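Long-range contacts in putative polyketide cyclase (Bacillus cereus, PDB 3K0Z), which is of unknown function but belongs to the SnoaL-like polyketide cyclase family, in the NTF2-like group, and may act as a lyase or cyclase on a small molecule: residues Q11-M16 with M36-Q41; A40-A45 with P56-E61; F124-I129 with H142-L147; I93-E98 with L111-T116. One frame throughout, in Å; residues are numbered along the deposited sequence.

Contact 1: residues Q11-M16 with M36-Q41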
# COMPACT_ATOMS: atom_id res chain seq x y z
N GLN A 11 21.45 5.78 -9.57
CA GLN A 11 21.82 7.15 -9.30
C GLN A 11 20.54 7.97 -9.24
O GLN A 11 19.85 8.17 -10.26
CB GLN A 11 22.71 7.66 -10.41
CG GLN A 11 23.23 9.03 -10.17
CD GLN A 11 24.13 9.50 -11.31
OE1 GLN A 11 25.03 8.77 -11.74
NE2 GLN A 11 23.88 10.72 -11.80
N LEU A 12 20.23 8.46 -8.04
CA LEU A 12 19.01 9.20 -7.80
C LEU A 12 19.06 10.62 -8.32
O LEU A 12 20.14 11.23 -8.35
CB LEU A 12 18.72 9.24 -6.30
CG LEU A 12 18.50 7.91 -5.59
CD1 LEU A 12 18.48 8.17 -4.11
CD2 LEU A 12 17.21 7.16 -6.06
N LEU A 13 17.89 11.15 -8.68
CA LEU A 13 17.78 12.53 -9.11
C LEU A 13 17.85 13.43 -7.88
O LEU A 13 17.30 13.12 -6.81
CB LEU A 13 16.45 12.77 -9.84
CG LEU A 13 16.22 12.20 -11.24
CD1 LEU A 13 14.77 12.44 -11.65
CD2 LEU A 13 17.18 12.78 -12.25
N LYS A 14 18.60 14.51 -8.03
CA LYS A 14 18.78 15.47 -6.95
C LYS A 14 17.61 16.41 -6.97
O LYS A 14 16.87 16.52 -7.95
CB LYS A 14 20.12 16.21 -7.11
CG LYS A 14 21.32 15.33 -6.81
N GLU A 15 17.38 17.03 -5.81
CA GLU A 15 16.35 18.01 -5.61
C GLU A 15 14.91 17.45 -5.77
O GLU A 15 13.99 18.20 -6.05
CB GLU A 15 16.61 19.24 -6.46
CG GLU A 15 18.00 19.83 -6.18
CD GLU A 15 18.28 21.09 -6.99
OE1 GLU A 15 17.32 21.79 -7.41
OE2 GLU A 15 19.48 21.38 -7.19
N MSE A 16 14.76 16.16 -5.53
CA MSE A 16 13.48 15.47 -5.53
C MSE A 16 13.56 14.51 -4.37
O MSE A 16 14.66 14.20 -3.89
CB MSE A 16 13.26 14.72 -6.84
CG MSE A 16 13.05 15.66 -7.97
SE MSE A 16 12.63 14.65 -9.55
CE MSE A 16 12.78 16.07 -10.91
N MSE A 36 12.51 3.60 -13.64
CA MSE A 36 11.41 3.35 -12.72
C MSE A 36 11.57 4.16 -11.44
O MSE A 36 10.60 4.76 -10.94
CB MSE A 36 11.32 1.85 -12.45
CG MSE A 36 10.86 1.10 -13.65
SE MSE A 36 11.06 -0.81 -13.44
CE MSE A 36 9.32 -1.21 -12.54
N VAL A 37 12.78 4.20 -10.88
CA VAL A 37 13.02 4.97 -9.64
C VAL A 37 12.82 6.47 -9.92
O VAL A 37 12.17 7.17 -9.15
CB VAL A 37 14.42 4.69 -9.05
CG1 VAL A 37 14.77 5.69 -8.00
CG2 VAL A 37 14.48 3.26 -8.47
N HIS A 38 13.32 6.95 -11.06
CA HIS A 38 13.18 8.35 -11.43
C HIS A 38 11.72 8.73 -11.64
O HIS A 38 11.34 9.83 -11.29
CB HIS A 38 14.00 8.63 -12.69
CG HIS A 38 15.47 8.72 -12.43
ND1 HIS A 38 16.38 9.11 -13.39
CD2 HIS A 38 16.18 8.51 -11.29
CE1 HIS A 38 17.60 9.11 -12.86
NE2 HIS A 38 17.50 8.76 -11.58
N ALA A 39 10.91 7.85 -12.19
CA ALA A 39 9.48 8.18 -12.36
C ALA A 39 8.85 8.34 -10.99
O ALA A 39 8.05 9.25 -10.74
CB ALA A 39 8.76 7.07 -13.17
N ALA A 40 9.23 7.46 -10.08
CA ALA A 40 8.72 7.56 -8.69
C ALA A 40 9.17 8.85 -8.06
O ALA A 40 8.37 9.51 -7.45
CB ALA A 40 9.20 6.40 -7.87
N GLN A 41 10.44 9.22 -8.24
CA GLN A 41 10.94 10.45 -7.65
C GLN A 41 10.17 11.68 -8.18
O GLN A 41 9.81 12.58 -7.40
CB GLN A 41 12.41 10.62 -7.91
CG GLN A 41 13.32 9.76 -7.07
CD GLN A 41 14.75 10.21 -7.23
OE1 GLN A 41 15.49 9.74 -8.12
NE2 GLN A 41 15.16 11.11 -6.34
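L13 and M16 lie over residues 36-41 of helix 30-49, the former with its CA 6.6 Å from the CA of H38, the latter with its CA 6.0 Å from that of Q41. Residues 11-16 form neither helix nor strand, and the helix supplies partners for their backbone from its side chains. Q41 reaches out with its chain extended beyond CG and lays its amide beside L13. OE1 accepts from L13 N (2.8 Å) in the plane of its own carbonyl, on a lone pair, while NE2 donates to a lone pair of L13 O at 3.0 Å, less straight at 143°. The same NE2 also bonds P17 O. One turn back, H38 NE2 gives a hydrogen bond to Q11 O (2.8 Å, 158°), which lies close to the ring plane. L13 covers one face of that imidazole: its CG stands 3.5 Å from the ring centroid, almost on the normal, in a CH-pi contact, with CD1 reaching toward H38 CG and CB and CD2 toward CE1 and ND1. Beside it L12 CD2 presses tightly on V37 CG1 at 3.4 Å, next to M22. The amide of Q41 thus answers both the N-H and the C=O of a single residue, much as a neighbouring strand would, and ties the irregular N-terminal chain to helix 30-49, while the bond to Q11 O and the L13 side chain together limit how the H38 ring can turn.

Contact 2: residues A40-A45 with P56-E61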
# COMPACT_ATOMS: atom_id res chain seq x y z
N ALA A 40 9.23 7.46 -10.08
CA ALA A 40 8.72 7.56 -8.69
C ALA A 40 9.17 8.85 -8.06
O ALA A 40 8.37 9.51 -7.45
CB ALA A 40 9.20 6.40 -7.87
N GLN A 41 10.44 9.22 -8.24
CA GLN A 41 10.94 10.45 -7.65
C GLN A 41 10.17 11.68 -8.18
O GLN A 41 9.81 12.58 -7.40
CB GLN A 41 12.41 10.62 -7.91
CG GLN A 41 13.32 9.76 -7.07
CD GLN A 41 14.75 10.21 -7.23
OE1 GLN A 41 15.49 9.74 -8.12
NE2 GLN A 41 15.16 11.11 -6.34
N ARG A 42 9.91 11.71 -9.49
CA ARG A 42 9.20 12.84 -10.10
C ARG A 42 7.77 12.87 -9.64
O ARG A 42 7.22 13.92 -9.47
CB ARG A 42 9.21 12.78 -11.62
CG ARG A 42 10.56 13.03 -12.25
CD ARG A 42 10.48 13.18 -13.77
NE ARG A 42 11.82 13.28 -14.38
CZ ARG A 42 12.54 12.24 -14.83
NH1 ARG A 42 12.08 10.99 -14.82
NH2 ARG A 42 13.73 12.46 -15.35
N PHE A 43 7.15 11.71 -9.50
CA PHE A 43 5.79 11.61 -9.05
C PHE A 43 5.69 12.15 -7.62
O PHE A 43 4.80 12.96 -7.33
CB PHE A 43 5.29 10.15 -9.12
CG PHE A 43 3.78 10.00 -9.03
CD1 PHE A 43 2.93 10.62 -9.94
CD2 PHE A 43 3.21 9.14 -8.09
CE1 PHE A 43 1.54 10.45 -9.86
CE2 PHE A 43 1.81 8.94 -8.06
CZ PHE A 43 1.00 9.59 -8.93
N TYR A 44 6.60 11.76 -6.72
CA TYR A 44 6.53 12.31 -5.35
C TYR A 44 7.08 13.76 -5.25
O TYR A 44 6.65 14.49 -4.35
CB TYR A 44 7.03 11.33 -4.26
CG TYR A 44 6.20 10.09 -4.41
CD1 TYR A 44 4.85 10.10 -4.09
CD2 TYR A 44 6.72 8.95 -5.00
CE1 TYR A 44 4.01 9.02 -4.36
CE2 TYR A 44 5.90 7.84 -5.24
CZ TYR A 44 4.55 7.89 -4.91
OH TYR A 44 3.75 6.82 -5.18
N ALA A 45 7.96 14.18 -6.16
CA ALA A 45 8.29 15.63 -6.30
C ALA A 45 7.02 16.44 -6.61
O ALA A 45 6.83 17.52 -6.07
CB ALA A 45 9.37 15.88 -7.35
N PRO A 56 3.64 15.81 -17.29
CA PRO A 56 3.97 15.12 -18.52
C PRO A 56 5.35 14.46 -18.55
O PRO A 56 5.64 13.70 -19.48
CB PRO A 56 3.88 16.23 -19.57
CG PRO A 56 3.90 17.50 -18.84
CD PRO A 56 3.49 17.26 -17.47
N GLN A 57 6.23 14.75 -17.59
CA GLN A 57 7.50 14.05 -17.57
C GLN A 57 7.39 12.75 -16.78
O GLN A 57 8.33 11.97 -16.75
CB GLN A 57 8.59 14.92 -16.95
CG GLN A 57 8.82 16.26 -17.69
CD GLN A 57 9.80 17.13 -16.96
OE1 GLN A 57 10.98 16.87 -16.97
NE2 GLN A 57 9.31 18.22 -16.34
N THR A 58 6.24 12.54 -16.12
CA THR A 58 6.12 11.48 -15.11
C THR A 58 5.06 10.43 -15.42
O THR A 58 5.31 9.23 -15.23
CB THR A 58 5.80 12.09 -13.74
OG1 THR A 58 6.72 13.16 -13.47
CG2 THR A 58 5.86 11.02 -12.61
N VAL A 59 3.90 10.89 -15.89
CA VAL A 59 2.80 10.01 -16.24
C VAL A 59 2.44 10.11 -17.72
O VAL A 59 2.73 11.11 -18.35
CB VAL A 59 1.55 10.24 -15.31
CG1 VAL A 59 1.99 10.26 -13.82
CG2 VAL A 59 0.80 11.54 -15.67
N THR A 60 1.83 9.06 -18.27
CA THR A 60 1.43 9.06 -19.67
C THR A 60 0.17 9.89 -19.79
O THR A 60 -0.56 10.11 -18.82
CB THR A 60 1.17 7.66 -20.19
OG1 THR A 60 0.11 7.08 -19.45
CG2 THR A 60 2.42 6.81 -20.10
N GLU A 61 -0.13 10.33 -21.01
CA GLU A 61 -1.25 11.26 -21.18
C GLU A 61 -2.57 10.60 -20.80
O GLU A 61 -3.47 11.29 -20.41
CB GLU A 61 -1.31 11.81 -22.61
CG GLU A 61 -1.88 10.86 -23.61
O HOH W 1 12.27 16.51 -14.44
O HOH W 2 9.56 10.09 -15.45
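R42 and F43, on the long N-terminal helix of this NTF2-like alpha-plus-beta fold, meet T58 and V59 where the short helix 55-58 passes into strand 59-60. The CA atoms of R42 and T58 are 6.0 Å apart, and T58 sits between the two helix side chains. Apolar packing falls to its methyl and to the next residue. With CG2 anti to the backbone N, T58 lays this methyl on the helix backbone, 3.4 Å from F43 N, and against F43 CB at 3.6 Å. Further along the ring, F43 CE1 rests 4.0 Å from V59 CG1. F43 also reaches the sheet through I137 and L130, and meets W47 edge-to-face. Van der Waals contact with a polar atom forms the second group: R42 CB comes to within 3.1 Å of T58 OG1, whose hydrogen bond goes instead to L54 O. The arginine chain then runs extended from CG to NE, alongside Q57. The polar contacts run through solvent, for no direct hydrogen bond joins the two segments. Q57 holds its NE2 on E53 O, which leaves OE1 turned to the solvent bridge. There a water, lying in the guanidinium plane, accepts from R42 NE at 3.3 Å and donates to Q57 OE1 at 2.9 Å.

Contact 3: residues F124-I129 with H142-L147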
# COMPACT_ATOMS: atom_id res chain seq x y z
N PHE A 124 0.83 11.63 8.47
CA PHE A 124 0.11 10.46 8.02
C PHE A 124 0.87 9.80 6.90
O PHE A 124 1.73 10.43 6.26
CB PHE A 124 -1.36 10.77 7.60
CG PHE A 124 -1.48 11.62 6.36
CD1 PHE A 124 -1.41 13.02 6.45
CD2 PHE A 124 -1.64 11.05 5.10
CE1 PHE A 124 -1.49 13.81 5.31
CE2 PHE A 124 -1.74 11.84 3.96
CZ PHE A 124 -1.67 13.23 4.07
N PHE A 125 0.54 8.55 6.64
CA PHE A 125 1.21 7.79 5.60
C PHE A 125 0.32 7.33 4.44
O PHE A 125 -0.91 7.39 4.49
CB PHE A 125 1.96 6.62 6.21
CG PHE A 125 1.12 5.43 6.50
CD1 PHE A 125 0.43 5.33 7.67
CD2 PHE A 125 1.05 4.37 5.59
CE1 PHE A 125 -0.35 4.23 7.96
CE2 PHE A 125 0.28 3.25 5.87
CZ PHE A 125 -0.44 3.21 7.09
N ALA A 126 0.97 6.89 3.35
CA ALA A 126 0.26 6.38 2.18
C ALA A 126 1.08 5.22 1.60
O ALA A 126 2.30 5.12 1.85
CB ALA A 126 0.08 7.50 1.14
N ILE A 127 0.42 4.34 0.87
CA ILE A 127 1.09 3.30 0.07
C ILE A 127 0.50 3.34 -1.35
O ILE A 127 -0.74 3.37 -1.51
CB ILE A 127 0.94 1.85 0.64
CG1 ILE A 127 1.38 1.76 2.11
CG2 ILE A 127 1.77 0.91 -0.24
CD1 ILE A 127 1.12 0.41 2.80
N ASP A 128 1.38 3.34 -2.36
CA ASP A 128 0.96 3.40 -3.75
C ASP A 128 1.60 2.28 -4.51
O ASP A 128 2.76 1.94 -4.26
CB ASP A 128 1.45 4.66 -4.45
CG ASP A 128 0.95 5.97 -3.85
OD1 ASP A 128 0.30 5.99 -2.76
OD2 ASP A 128 1.20 7.02 -4.50
N ILE A 129 0.86 1.73 -5.46
CA ILE A 129 1.39 0.76 -6.41
C ILE A 129 1.31 1.44 -7.78
O ILE A 129 0.23 1.83 -8.24
CB ILE A 129 0.60 -0.55 -6.44
CG1 ILE A 129 0.73 -1.27 -5.09
CG2 ILE A 129 1.12 -1.43 -7.60
CD1 ILE A 129 -0.31 -2.36 -4.87
N HIS A 142 -3.67 3.29 -5.04
CA HIS A 142 -3.04 3.95 -3.93
C HIS A 142 -4.04 4.19 -2.82
O HIS A 142 -5.27 4.20 -3.02
CB HIS A 142 -2.47 5.29 -4.41
CG HIS A 142 -3.51 6.26 -4.86
ND1 HIS A 142 -4.00 7.26 -4.04
CD2 HIS A 142 -4.18 6.37 -6.03
CE1 HIS A 142 -4.90 7.96 -4.71
NE2 HIS A 142 -5.04 7.44 -5.91
N LEU A 143 -3.50 4.40 -1.63
CA LEU A 143 -4.34 4.67 -0.44
C LEU A 143 -3.59 5.57 0.52
O LEU A 143 -2.41 5.33 0.81
CB LEU A 143 -4.66 3.33 0.20
CG LEU A 143 -5.91 3.09 1.00
CD1 LEU A 143 -7.17 3.74 0.40
CD2 LEU A 143 -6.03 1.55 1.12
N GLU A 144 -4.24 6.64 0.96
CA GLU A 144 -3.68 7.59 1.92
C GLU A 144 -4.46 7.35 3.16
O GLU A 144 -5.65 7.01 3.08
CB GLU A 144 -3.87 9.03 1.46
CG GLU A 144 -3.07 9.41 0.22
CD GLU A 144 -3.62 8.85 -1.09
OE1 GLU A 144 -4.77 9.19 -1.43
OE2 GLU A 144 -2.88 8.09 -1.77
N ASP A 145 -3.84 7.49 4.32
CA ASP A 145 -4.57 7.23 5.59
C ASP A 145 -5.41 8.47 5.94
O ASP A 145 -5.08 9.23 6.83
CB ASP A 145 -3.57 6.81 6.69
CG ASP A 145 -4.25 6.38 7.99
OD1 ASP A 145 -5.49 6.33 8.04
OD2 ASP A 145 -3.51 6.08 8.95
N ASN A 146 -6.51 8.63 5.20
CA ASN A 146 -7.36 9.83 5.29
C ASN A 146 -8.14 9.94 6.60
O ASN A 146 -8.42 11.03 7.05
CB ASN A 146 -8.32 9.94 4.09
CG ASN A 146 -7.59 10.15 2.75
OD1 ASN A 146 -7.78 9.36 1.82
ND2 ASN A 146 -6.74 11.19 2.66
N LEU A 147 -8.50 8.81 7.20
CA LEU A 147 -9.18 8.85 8.49
C LEU A 147 -8.23 9.50 9.54
O LEU A 147 -8.64 10.41 10.29
CB LEU A 147 -9.61 7.42 8.90
CG LEU A 147 -10.48 7.26 10.15
CD1 LEU A 147 -11.77 8.04 10.03
CD2 LEU A 147 -10.78 5.77 10.43
O HOH W 3 -1.36 7.74 8.89
O HOH W 4 -0.30 8.54 -2.09
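D128 and H142 face each other as an antiparallel non-hydrogen-bonded pair, CA to CA 4.0 Å, and D128 can be followed outward atom by atom. Its CB lies 4.0 Å from H142 CB; CG comes closer, and OD1 closer still, 3.3 Å from that same H142 CB, as the two side chains run side by side in the same direction. OD1 also accepts a hydrogen bond from a water that donates a second one to E144 OE2. The two carboxylates, 3.9 Å apart between D128 OD1 and E144 OE2 and turned 81° against each other, are bridged by one molecule. OD2 leads away to the hydroxyl of Y44. E144 holds the neighbouring imidazole: H142 ND1 donates to E144 OE2 at 2.7 Å, on its syn lone pair, while H142 NE2 bonds D65, which engages both ring nitrogens and fixes the ring plane. E144 can turn back to H142 because its chain is bent by the turn about CB-CG (chi2 75°), with CG against A126 CB. The face opposite this polar group carries I127 and L143, which pair through two backbone hydrogen bonds. D145 N closes the register on F125 O at 2.9 Å, and its carboxylate caps the start of helix 146-152. A bound buffer molecule, 2-(cyclohexylamino)ethanesulfonic acid, probably from crystallisation, lies about 6 Å from the E144 side chain. In this hairpin of strands 120-133 and 136-144, the face of D128, H142 and E144 looks into the fold beneath helix 30-49, consistent with the ligand pocket of NTF2-like proteins, and I127 and L143 pack against the second subunit.

Contact 4: residues I93-E98 with L111-T116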
# COMPACT_ATOMS: atom_id res chain seq x y z
N ILE A 93 2.63 21.38 3.95
CA ILE A 93 2.65 19.94 3.75
C ILE A 93 3.90 19.53 2.95
O ILE A 93 4.33 20.27 2.08
CB ILE A 93 1.37 19.45 2.97
CG1 ILE A 93 1.22 17.93 3.10
CG2 ILE A 93 1.39 19.96 1.48
CD1 ILE A 93 0.91 17.44 4.53
N HIS A 94 4.44 18.35 3.28
CA HIS A 94 5.70 17.84 2.73
C HIS A 94 5.58 16.34 2.57
O HIS A 94 5.03 15.66 3.47
CB HIS A 94 6.82 18.20 3.72
CG HIS A 94 6.84 19.66 4.07
ND1 HIS A 94 7.47 20.59 3.28
CD2 HIS A 94 6.23 20.35 5.06
CE1 HIS A 94 7.28 21.79 3.79
NE2 HIS A 94 6.53 21.67 4.87
N CYS A 95 6.13 15.82 1.47
CA CYS A 95 6.05 14.38 1.13
C CYS A 95 7.46 13.78 1.05
O CYS A 95 8.30 14.36 0.38
CB CYS A 95 5.36 14.26 -0.23
SG CYS A 95 5.26 12.56 -0.84
N GLU A 96 7.68 12.65 1.72
CA GLU A 96 8.93 11.90 1.68
C GLU A 96 8.66 10.43 1.31
O GLU A 96 7.60 9.90 1.63
CB GLU A 96 9.60 11.97 3.03
CG GLU A 96 10.14 13.34 3.35
CD GLU A 96 11.20 13.26 4.50
OE1 GLU A 96 10.89 12.82 5.62
OE2 GLU A 96 12.37 13.62 4.23
N ILE A 97 9.59 9.81 0.60
CA ILE A 97 9.51 8.42 0.23
C ILE A 97 10.24 7.58 1.30
O ILE A 97 11.50 7.66 1.47
CB ILE A 97 10.16 8.15 -1.19
CG1 ILE A 97 9.57 9.04 -2.30
CG2 ILE A 97 10.11 6.62 -1.56
CD1 ILE A 97 10.36 8.97 -3.65
N GLU A 98 9.47 6.84 2.08
CA GLU A 98 10.03 5.96 3.07
C GLU A 98 10.61 4.67 2.51
O GLU A 98 11.65 4.19 2.98
CB GLU A 98 9.03 5.62 4.16
CG GLU A 98 8.47 6.83 4.89
CD GLU A 98 9.51 7.56 5.70
OE1 GLU A 98 10.38 6.89 6.29
OE2 GLU A 98 9.49 8.80 5.74
N LEU A 111 4.88 6.23 1.53
CA LEU A 111 5.09 7.67 1.73
C LEU A 111 4.79 8.16 3.13
O LEU A 111 4.01 7.52 3.86
CB LEU A 111 4.20 8.44 0.76
CG LEU A 111 4.34 8.21 -0.77
CD1 LEU A 111 5.86 8.11 -1.27
CD2 LEU A 111 3.49 7.03 -1.29
N SER A 112 5.47 9.24 3.54
CA SER A 112 5.13 9.95 4.77
C SER A 112 4.79 11.38 4.37
O SER A 112 5.48 11.98 3.53
CB SER A 112 6.27 9.89 5.81
OG SER A 112 7.50 10.25 5.22
N PHE A 113 3.67 11.89 4.89
CA PHE A 113 3.24 13.26 4.66
C PHE A 113 3.24 13.94 6.02
O PHE A 113 2.56 13.47 6.96
CB PHE A 113 1.83 13.31 4.09
CG PHE A 113 1.74 12.91 2.66
CD1 PHE A 113 1.90 13.86 1.65
CD2 PHE A 113 1.48 11.59 2.32
CE1 PHE A 113 1.83 13.48 0.31
CE2 PHE A 113 1.38 11.20 0.97
CZ PHE A 113 1.58 12.15 -0.02
N THR A 114 3.95 15.06 6.13
CA THR A 114 4.07 15.76 7.39
C THR A 114 3.88 17.26 7.20
O THR A 114 4.14 17.81 6.12
CB THR A 114 5.44 15.52 8.07
OG1 THR A 114 6.45 15.99 7.19
CG2 THR A 114 5.68 14.05 8.30
N GLY A 115 3.41 17.92 8.25
CA GLY A 115 3.23 19.36 8.19
C GLY A 115 2.49 19.87 9.41
O GLY A 115 2.63 19.31 10.51
N THR A 116 1.69 20.91 9.24
CA THR A 116 0.93 21.43 10.33
C THR A 116 -0.40 21.94 9.84
O THR A 116 -0.56 22.24 8.69
CB THR A 116 1.66 22.60 11.00
OG1 THR A 116 1.83 23.66 10.06
CG2 THR A 116 3.07 22.20 11.58
O HOH W 5 7.01 14.52 5.28
O HOH W 6 8.46 12.72 6.29
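C95 and F113 make the apolar middle of this pairing. The sulfur sits obliquely above the ring, SG 4.2 Å from the centroid and 32° off its normal, and C95 CB is 3.7 Å from F113 CE1. With SG anti to the backbone N (chi1 177°), C95 turns its sulfur onto the ring. To one side, L111 CD1 lies alongside I97 CG1 at 4.0 Å; to the other, I93 CD1 touches F113 CB at 4.3 Å. Y44 of helix 30-49 covers C95, I97 and L111, while F113 meets F124 of the next strand with nearly parallel ring planes. The frame is an antiparallel beta hairpin, strands 93-103 and 106-117, part of the curved sheet of the NTF2-like fold. E96 with S112 and H94 with T114 form its hydrogen-bonded pairs, the bond from H94 N to T114 O being weak. Their side chains occupy the face away from the apolar cluster. There S112 OG, placed between its backbone N and carbonyl carbon, donates to E98 OE2 at only 2.5 Å, meeting that oxygen on its anti side. S112 OG also accepts from a water that donates in turn to E96 OE1, while E96 OE2 makes a salt bridge with K20. A second water donates to H94 O (2.9 Å) and is also hydrogen-bonded to T114 OG1. H94 NE2 finds its partner in N92 OD1.

Contacts 1 and 2 both lie on helix 30-49, whose Y44 also reaches contacts 3 and 4. Contact 1 fastens the outer N-terminal chain to the helix, contact 2 packs its next turn on the 56-61 segment, and the two share A40 and Q41. Contacts 3 and 4 are hairpin pairings in one sheet, linked by backbone bonds between strands 106-117 and 120-133. Contacts 2 and 3 are the more buried, contacts 1 and 4 partly so. Side-chain amide and imidazole serve a loop in contact 1, while methyls and water do the work in contact 2. Regular backbone bonds carry the other two, but contact 3 buries carboxylates and a histidine on one face, whereas contact 4 has an apolar face and keeps its polar side chains on the more exposed one.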